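Local coordinates for protein GH127 beta-L-arabinofuranoside (Geobacillus stearothermophilus, PDB 4QK0) that probably hydrolyses beta-L-arabinofuranosides, acting as a glycoside hydrolase of family 127, at residues Met133-Asn138 against Pro225-Gln230; Glu239-Trp242 against Arg248-Gln251. All blocks are in the same frame, centred on the assembly; numbering follows the deposited sequence.

Contact 1: residues Met133-Asn138 against Pro225-Gln230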
HETATM    1  N   MSE A 133      -1.028  34.492 -11.655  1.00 28.28           N
HETATM    2  CA  MSE A 133      -0.011  33.851 -12.492  0.50 29.97           C
HETATM    3  C   MSE A 133       0.143  32.361 -12.196  1.00 30.67           C
HETATM    4  O   MSE A 133       0.818  31.647 -12.918  1.00 29.51           O
HETATM    5  CB  MSE A 133       1.337  34.576 -12.349  0.50 30.78           C
HETATM    6  CG  MSE A 133       1.295  36.035 -12.835  0.50 31.28           C
HETATM    7 SE   MSE A 133       0.939  36.261 -14.768  0.50 31.99          SE
HETATM    8  CE  MSE A 133      -0.812  37.136 -14.856  0.50 31.27           C
ATOM      9  N   ASN A 134      -0.473  31.872 -11.120  1.00 31.63           N
ATOM     10  CA  ASN A 134      -0.445  30.450 -10.783  1.00 29.09           C
ATOM     11  C   ASN A 134      -1.740  29.981 -10.150  1.00 26.67           C
ATOM     12  O   ASN A 134      -1.845  29.670  -8.955  1.00 25.39           O
ATOM     13  CB  ASN A 134       0.753  30.075  -9.891  1.00 28.27           C
ATOM     14  CG  ASN A 134       0.970  28.561  -9.847  1.00 28.62           C
ATOM     15  OD1 ASN A 134       0.082  27.767 -10.191  1.00 24.88           O
ATOM     16  ND2 ASN A 134       2.154  28.161  -9.427  1.00 31.27           N
ATOM     17  N   LEU A 135      -2.733  29.881 -11.019  1.00 28.30           N
ATOM     18  CA  LEU A 135      -4.055  29.360 -10.656  1.00 26.02           C
ATOM     19  C   LEU A 135      -4.016  27.876 -10.414  1.00 23.38           C
ATOM     20  O   LEU A 135      -4.852  27.348  -9.687  1.00 24.08           O
ATOM     21  CB  LEU A 135      -5.070  29.676 -11.782  1.00 27.53           C
ATOM     22  CG  LEU A 135      -5.721  31.087 -11.798  1.00 27.61           C
ATOM     23  CD1 LEU A 135      -6.613  31.240 -10.595  1.00 28.41           C
ATOM     24  CD2 LEU A 135      -4.680  32.202 -11.812  1.00 27.69           C
ATOM     25  N   ARG A 136      -3.092  27.186 -11.055  1.00 21.48           N
ATOM     26  CA  ARG A 136      -2.989  25.722 -10.889  1.00 24.64           C
ATOM     27  C   ARG A 136      -2.724  25.369  -9.424  1.00 25.84           C
ATOM     28  O   ARG A 136      -3.324  24.449  -8.908  1.00 25.62           O
ATOM     29  CB  ARG A 136      -1.862  25.148 -11.741  1.00 26.53           C
ATOM     30  CG  ARG A 136      -1.896  23.632 -11.799  1.00 30.63           C
ATOM     31  CD  ARG A 136      -0.612  23.060 -12.392  1.00 28.46           C
ATOM     32  NE  ARG A 136       0.510  23.385 -11.556  1.00 29.37           N
ATOM     33  CZ  ARG A 136       1.783  23.329 -11.928  1.00 30.55           C
ATOM     34  NH1 ARG A 136       2.092  22.954 -13.153  1.00 29.28           N
ATOM     35  NH2 ARG A 136       2.755  23.695 -11.065  1.00 27.73           N
ATOM     36  N   ASP A 137      -1.881  26.157  -8.757  1.00 26.15           N
ATOM     37  CA  ASP A 137      -1.432  25.823  -7.411  1.00 27.52           C
ATOM     38  C   ASP A 137      -1.830  26.778  -6.316  1.00 26.65           C
ATOM     39  O   ASP A 137      -1.973  26.336  -5.185  1.00 27.81           O
ATOM     40  CB  ASP A 137       0.117  25.764  -7.352  1.00 30.18           C
ATOM     41  CG  ASP A 137       0.708  24.758  -8.336  1.00 30.48           C
ATOM     42  OD1 ASP A 137       0.030  23.763  -8.686  1.00 30.23           O
ATOM     43  OD2 ASP A 137       1.851  24.989  -8.757  1.00 29.51           O
ATOM     44  N   ASN A 138      -1.962  28.076  -6.594  1.00 26.41           N
ATOM     45  CA  ASN A 138      -2.039  29.018  -5.467  1.00 24.65           C
ATOM     46  C   ASN A 138      -3.433  29.437  -4.948  1.00 23.61           C
ATOM     47  O   ASN A 138      -3.511  30.313  -4.089  1.00 28.27           O
ATOM     48  CB  ASN A 138      -1.154  30.187  -5.719  1.00 25.74           C
ATOM     49  CG  ASN A 138       0.309  29.799  -5.752  1.00 26.42           C
ATOM     50  OD1 ASN A 138       0.669  28.676  -5.468  1.00 29.91           O
ATOM     51  ND2 ASN A 138       1.141  30.728  -6.104  1.00 26.24           N
ATOM     52  N   PRO A 225      -6.171  24.706 -26.037  1.00 43.49           N
ATOM     53  CA  PRO A 225      -4.884  24.317 -25.414  1.00 40.15           C
ATOM     54  C   PRO A 225      -5.027  24.552 -23.912  1.00 36.06           C
ATOM     55  O   PRO A 225      -5.752  25.460 -23.487  1.00 40.44           O
ATOM     56  CB  PRO A 225      -3.884  25.275 -26.057  1.00 40.61           C
ATOM     57  CG  PRO A 225      -4.700  26.490 -26.399  1.00 40.26           C
ATOM     58  CD  PRO A 225      -6.094  26.029 -26.691  1.00 42.00           C
ATOM     59  N   TYR A 226      -4.402  23.709 -23.110  1.00 36.47           N
ATOM     60  CA  TYR A 226      -4.605  23.727 -21.649  1.00 32.47           C
ATOM     61  C   TYR A 226      -4.188  25.035 -21.024  1.00 27.89           C
ATOM     62  O   TYR A 226      -3.043  25.454 -21.140  1.00 29.08           O
ATOM     63  CB  TYR A 226      -3.791  22.601 -21.018  1.00 36.88           C
ATOM     64  CG  TYR A 226      -4.324  21.180 -21.189  1.00 36.68           C
ATOM     65  CD1 TYR A 226      -5.637  20.875 -20.923  1.00 34.89           C
ATOM     66  CD2 TYR A 226      -3.472  20.145 -21.546  1.00 40.16           C
ATOM     67  CE1 TYR A 226      -6.098  19.585 -21.015  1.00 41.86           C
ATOM     68  CE2 TYR A 226      -3.923  18.845 -21.643  1.00 38.28           C
ATOM     69  CZ  TYR A 226      -5.235  18.570 -21.380  1.00 41.20           C
ATOM     70  OH  TYR A 226      -5.746  17.276 -21.508  1.00 38.84           O
ATOM     71  N   TYR A 227      -5.107  25.699 -20.356  1.00 28.44           N
ATOM     72  CA  TYR A 227      -4.752  26.893 -19.601  1.00 27.78           C
ATOM     73  C   TYR A 227      -3.556  26.657 -18.676  1.00 27.07           C
ATOM     74  O   TYR A 227      -2.662  27.508 -18.578  1.00 28.78           O
ATOM     75  CB  TYR A 227      -5.938  27.421 -18.796  1.00 26.74           C
ATOM     76  CG  TYR A 227      -5.514  28.521 -17.876  1.00 30.48           C
ATOM     77  CD1 TYR A 227      -4.999  29.716 -18.378  1.00 33.11           C
ATOM     78  CD2 TYR A 227      -5.571  28.368 -16.518  1.00 30.79           C
ATOM     79  CE1 TYR A 227      -4.548  30.712 -17.534  1.00 31.16           C
ATOM     80  CE2 TYR A 227      -5.141  29.359 -15.676  1.00 33.61           C
ATOM     81  CZ  TYR A 227      -4.625  30.523 -16.177  1.00 33.17           C
ATOM     82  OH  TYR A 227      -4.229  31.492 -15.307  1.00 32.18           O
ATOM     83  N   PHE A 228      -3.518  25.522 -17.981  1.00 27.52           N
ATOM     84  CA  PHE A 228      -2.426  25.328 -17.017  1.00 28.61           C
ATOM     85  C   PHE A 228      -1.098  25.218 -17.704  1.00 27.38           C
ATOM     86  O   PHE A 228      -0.072  25.556 -17.122  1.00 28.73           O
ATOM     87  CB  PHE A 228      -2.668  24.092 -16.106  1.00 25.23           C
ATOM     88  CG  PHE A 228      -3.832  24.228 -15.174  1.00 24.49           C
ATOM     89  CD1 PHE A 228      -4.198  25.475 -14.617  1.00 23.75           C
ATOM     90  CD2 PHE A 228      -4.556  23.127 -14.815  1.00 23.82           C
ATOM     91  CE1 PHE A 228      -5.250  25.610 -13.738  1.00 20.09           C
ATOM     92  CE2 PHE A 228      -5.625  23.253 -13.925  1.00 24.06           C
ATOM     93  CZ  PHE A 228      -5.970  24.489 -13.397  1.00 23.71           C
ATOM     94  N   ASP A 229      -1.085  24.699 -18.930  1.00 30.75           N
ATOM     95  CA  ASP A 229       0.181  24.681 -19.704  1.00 32.77           C
ATOM     96  C   ASP A 229       0.590  26.081 -20.108  1.00 32.32           C
ATOM     97  O   ASP A 229       1.761  26.414 -20.081  1.00 34.68           O
ATOM     98  CB  ASP A 229       0.069  23.786 -20.956  1.00 34.10           C
ATOM     99  CG  ASP A 229       0.163  22.307 -20.637  1.00 35.18           C
ATOM    100  OD1 ASP A 229       0.619  21.936 -19.529  1.00 38.18           O
ATOM    101  OD2 ASP A 229      -0.273  21.498 -21.485  1.00 44.51           O
ATOM    102  N   GLN A 230      -0.381  26.911 -20.468  1.00 33.67           N
ATOM    103  CA  GLN A 230      -0.078  28.290 -20.874  1.00 35.87           C
ATOM    104  C   GLN A 230       0.513  29.056 -19.721  1.00 33.36           C
ATOM    105  O   GLN A 230       1.525  29.707 -19.896  1.00 30.94           O
ATOM    106  CB  GLN A 230      -1.324  29.006 -21.425  1.00 38.50           C
ATOM    107  CG  GLN A 230      -1.915  28.353 -22.682  1.00 42.45           C
ATOM    108  CD  GLN A 230      -3.267  28.924 -23.104  1.00 42.94           C
ATOM    109  OE1 GLN A 230      -4.146  29.211 -22.283  1.00 41.66           O
ATOM    110  NE2 GLN A 230      -3.445  29.060 -24.405  1.00 47.94           N
TER
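Arg136 lays the aliphatic start of its side chain over one face of the Phe228 ring. Its CG sits almost above the ring centre, 4.0 Å from the centroid and 12° off the ring normal, a CH-pi contact, while its CB meets Phe228 CD1 at 3.7 Å. The backbone closes in as well, with Arg136 CA 3.6 Å from Phe228 CE1. Beside this pair, Leu135 reaches the edge of the Tyr227 ring: its CB lies near the ring plane, and its CD2 comes 3.6 Å from Tyr227 OH. All four residues are buried, and Tyr188 meets the Phe228 ring edge-to-face. The fold element is the first turn of helix 227-234, with Tyr226 at the N-cap, packed in the GH127 catalytic domain against the loop that leads into helix 140-158. That loop is shaped by an Asx motif, in which Asn134 OD1 accepts from Asp137 N at 2.9 Å. Away from the rings the contact gives way to the polar, partly exposed Asn134 and Asp137. CG of Arg136 stands anti to the backbone N (chi1 -169°), and a bend at chi3 turns the guanidinium off Phe228 toward Asp137. There NE and NH2 grip the carboxylate side-on, one oxygen each; NH2 lies 2.8 Å from Asp137 OD2, which accepts through its syn lone pair. Asn134 ND2 also reaches that oxygen at 3.3 Å, from above the carboxylate plane, and Glu237 takes Arg136 NH1 in a second salt bridge.

Contact 2: residues Glu239-Trp242 against Arg248-Gln251; sequences EPFW and RYHQ
An aromatic cluster of Phe241, Trp242, Tyr249 and His250 closes a short loop of the GH127 catalytic domain, in the irregular chain that runs from helix 227-234 to strand 264-265. At its outer end Trp242 and Tyr249 form an edge-to-face pair: the six-membered ring of the indole turns its edge to the phenol face, with centroids 5.1 Å apart and planes at 70°. The touching edge is CZ2 and CH2, and Trp242 CZ2 lies 3.7 Å from Tyr249 CZ. The indole gets there from the crowded position between backbone N and carbonyl carbon (chi1 63°). The same torsion leaves Trp242 CD1 over one face of Phe241, offset toward the rim; His250 meets that ring obliquely. Phe241 CZ comes 3.5 Å from His250 CE1, with ring planes inclined by 47°, and Phe241 CE2 approaches Tyr249 CD2 at 4.1 Å. Tyr249 in turn covers the imidazole of its neighbour, its CD2 standing 3.5 Å above the His250 plane, over the centre. With an alanine in place of Tyr249, the edge of Trp242 would probably lose the face it packs on and the indole would be freer to turn, while His250 would lose the ring carbon above its centre. Burial falls off outward, since Tyr249 and His250 are buried, Phe241 is partly exposed and Trp242 is exposed. Phe315 meets the indole edge-to-face from elsewhere in the chain, and His265 meets Tyr249 ring to ring as well as through the backbone. At the rim of the indole, nearly in its plane, Tyr249 OH lies 3.8 Å from Trp242 CZ2.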
ATOM      1  N   GLU A 239       9.538  21.596 -15.105  1.00 76.31           N
ATOM      2  CA  GLU A 239       9.381  20.343 -14.318  1.00 79.44           C
ATOM      3  C   GLU A 239       8.053  19.653 -14.633  1.00 72.28           C
ATOM      4  O   GLU A 239       7.017  20.313 -14.787  1.00 65.53           O
ATOM      5  CB  GLU A 239       9.443  20.586 -12.797  1.00 84.52           C
ATOM      6  CG  GLU A 239      10.789  21.026 -12.243  1.00 93.04           C
ATOM      7  CD  GLU A 239      11.220  22.416 -12.704  1.00104.44           C
ATOM      8  OE1 GLU A 239      12.439  22.673 -12.713  1.00119.49           O
ATOM      9  OE2 GLU A 239      10.366  23.253 -13.082  1.00 93.50           O
ATOM     10  N   PRO A 240       8.073  18.315 -14.719  1.00 73.59           N
ATOM     11  CA  PRO A 240       6.783  17.641 -14.913  1.00 69.51           C
ATOM     12  C   PRO A 240       5.913  17.780 -13.646  1.00 63.85           C
ATOM     13  O   PRO A 240       6.429  17.940 -12.525  1.00 57.83           O
ATOM     14  CB  PRO A 240       7.175  16.180 -15.202  1.00 69.09           C
ATOM     15  CG  PRO A 240       8.602  16.021 -14.745  1.00 73.90           C
ATOM     16  CD  PRO A 240       9.205  17.381 -14.516  1.00 73.10           C
ATOM     17  N   PHE A 241       4.599  17.792 -13.815  1.00 59.55           N
ATOM     18  CA  PHE A 241       3.727  17.846 -12.633  1.00 53.61           C
ATOM     19  C   PHE A 241       3.982  16.584 -11.738  1.00 49.45           C
ATOM     20  O   PHE A 241       4.112  15.488 -12.257  1.00 49.58           O
ATOM     21  CB  PHE A 241       2.240  18.008 -13.049  1.00 47.20           C
ATOM     22  CG  PHE A 241       1.336  18.369 -11.889  1.00 41.97           C
ATOM     23  CD1 PHE A 241       1.500  19.571 -11.222  1.00 39.83           C
ATOM     24  CD2 PHE A 241       0.359  17.494 -11.451  1.00 36.83           C
ATOM     25  CE1 PHE A 241       0.709  19.889 -10.113  1.00 37.27           C
ATOM     26  CE2 PHE A 241      -0.429  17.801 -10.379  1.00 38.05           C
ATOM     27  CZ  PHE A 241      -0.254  19.010  -9.695  1.00 37.64           C
ATOM     28  N   TRP A 242       4.067  16.755 -10.416  1.00 45.41           N
ATOM     29  CA  TRP A 242       4.371  15.634  -9.509  1.00 42.62           C
ATOM     30  C   TRP A 242       3.370  14.470  -9.622  1.00 46.13           C
ATOM     31  O   TRP A 242       3.770  13.314  -9.474  1.00 48.94           O
ATOM     32  CB  TRP A 242       4.486  16.092  -8.048  1.00 39.03           C
ATOM     33  CG  TRP A 242       3.209  16.659  -7.475  1.00 39.94           C
ATOM     34  CD1 TRP A 242       2.795  17.975  -7.536  1.00 35.81           C
ATOM     35  CD2 TRP A 242       2.165  15.946  -6.795  1.00 34.11           C
ATOM     36  NE1 TRP A 242       1.564  18.116  -6.951  1.00 35.96           N
ATOM     37  CE2 TRP A 242       1.139  16.897  -6.491  1.00 35.08           C
ATOM     38  CE3 TRP A 242       1.974  14.599  -6.446  1.00 35.87           C
ATOM     39  CZ2 TRP A 242      -0.032  16.550  -5.790  1.00 34.78           C
ATOM     40  CZ3 TRP A 242       0.789  14.237  -5.757  1.00 37.12           C
ATOM     41  CH2 TRP A 242      -0.194  15.213  -5.437  1.00 36.77           C
ATOM     42  N   ARG A 248      -5.485  15.127 -14.637  1.00 29.58           N
ATOM     43  CA  ARG A 248      -6.532  14.373 -13.927  1.00 29.71           C
ATOM     44  C   ARG A 248      -6.609  14.729 -12.462  1.00 25.58           C
ATOM     45  O   ARG A 248      -7.684  14.704 -11.868  1.00 21.27           O
ATOM     46  CB  ARG A 248      -6.282  12.875 -14.033  1.00 32.95           C
ATOM     47  CG  ARG A 248      -6.428  12.373 -15.460  1.00 38.71           C
ATOM     48  CD  ARG A 248      -5.708  11.049 -15.637  1.00 42.43           C
ATOM     49  NE  ARG A 248      -6.332  10.008 -14.841  1.00 41.77           N
ATOM     50  CZ  ARG A 248      -7.294   9.193 -15.277  1.00 48.75           C
ATOM     51  NH1 ARG A 248      -7.786   9.343 -16.505  1.00 48.10           N
ATOM     52  NH2 ARG A 248      -7.779   8.222 -14.469  1.00 41.77           N
ATOM     53  N   TYR A 249      -5.480  15.086 -11.866  1.00 23.96           N
ATOM     54  CA  TYR A 249      -5.502  15.469 -10.445  1.00 24.07           C
ATOM     55  C   TYR A 249      -6.522  16.570 -10.171  1.00 24.11           C
ATOM     56  O   TYR A 249      -7.277  16.506  -9.192  1.00 22.84           O
ATOM     57  CB  TYR A 249      -4.146  15.987 -10.047  1.00 23.36           C
ATOM     58  CG  TYR A 249      -4.027  16.462  -8.613  1.00 21.82           C
ATOM     59  CD1 TYR A 249      -3.907  15.560  -7.571  1.00 20.98           C
ATOM     60  CD2 TYR A 249      -3.930  17.821  -8.317  1.00 21.73           C
ATOM     61  CE1 TYR A 249      -3.758  15.975  -6.257  1.00 20.72           C
ATOM     62  CE2 TYR A 249      -3.735  18.275  -6.993  1.00 21.24           C
ATOM     63  CZ  TYR A 249      -3.659  17.346  -5.978  1.00 23.36           C
ATOM     64  OH  TYR A 249      -3.508  17.724  -4.703  1.00 25.52           O
ATOM     65  N   HIS A 250      -6.541  17.555 -11.068  1.00 23.93           N
ATOM     66  CA  HIS A 250      -7.469  18.716 -10.975  1.00 26.68           C
ATOM     67  C   HIS A 250      -8.775  18.540 -11.800  1.00 25.72           C
ATOM     68  O   HIS A 250      -9.550  19.477 -11.916  1.00 24.66           O
ATOM     69  CB  HIS A 250      -6.815  19.970 -11.535  1.00 24.25           C
ATOM     70  CG  HIS A 250      -5.420  20.183 -11.092  1.00 26.23           C
ATOM     71  ND1 HIS A 250      -4.334  19.674 -11.781  1.00 31.32           N
ATOM     72  CD2 HIS A 250      -4.912  20.878 -10.049  1.00 24.85           C
ATOM     73  CE1 HIS A 250      -3.217  20.020 -11.161  1.00 25.83           C
ATOM     74  NE2 HIS A 250      -3.536  20.793 -10.144  1.00 27.01           N
ATOM     75  N   GLN A 251      -8.995  17.352 -12.361  1.00 24.05           N
ATOM     76  CA  GLN A 251     -10.127  17.090 -13.249  1.00 22.58           C
ATOM     77  C   GLN A 251     -10.215  18.145 -14.377  1.00 22.57           C
ATOM     78  O   GLN A 251     -11.299  18.566 -14.753  1.00 22.03           O
ATOM     79  CB  GLN A 251     -11.454  17.009 -12.470  1.00 24.58           C
ATOM     80  CG  GLN A 251     -11.455  15.941 -11.372  1.00 24.19           C
ATOM     81  CD  GLN A 251     -10.844  16.403 -10.046  1.00 23.80           C
ATOM     82  OE1 GLN A 251     -10.804  17.603  -9.752  1.00 24.82           O
ATOM     83  NE2 GLN A 251     -10.372  15.453  -9.248  1.00 22.10           N
TER

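In the fold
From the N terminus, the chain passes helix 122-126 and enters the loop holding 133-138, then runs through a largely helical stretch before 225-230 returns to it; contact 1 thus closes a long excursion of 86 residues. Helix 227-234, whose first turn belongs to contact 1, then runs out, and contact 2 closes a small loop of five residues between 239-242 and 248-251. The two are in series, neither nested nor crossed, and their centres lie about 11 Å apart. They nevertheless touch: Arg136 CG packs against His250 NE2 at 3.7 Å, and Phe241 also rests on Arg136. Together they join the loop before helix 140-158, helix 227-234 and the approach to strand 264-265.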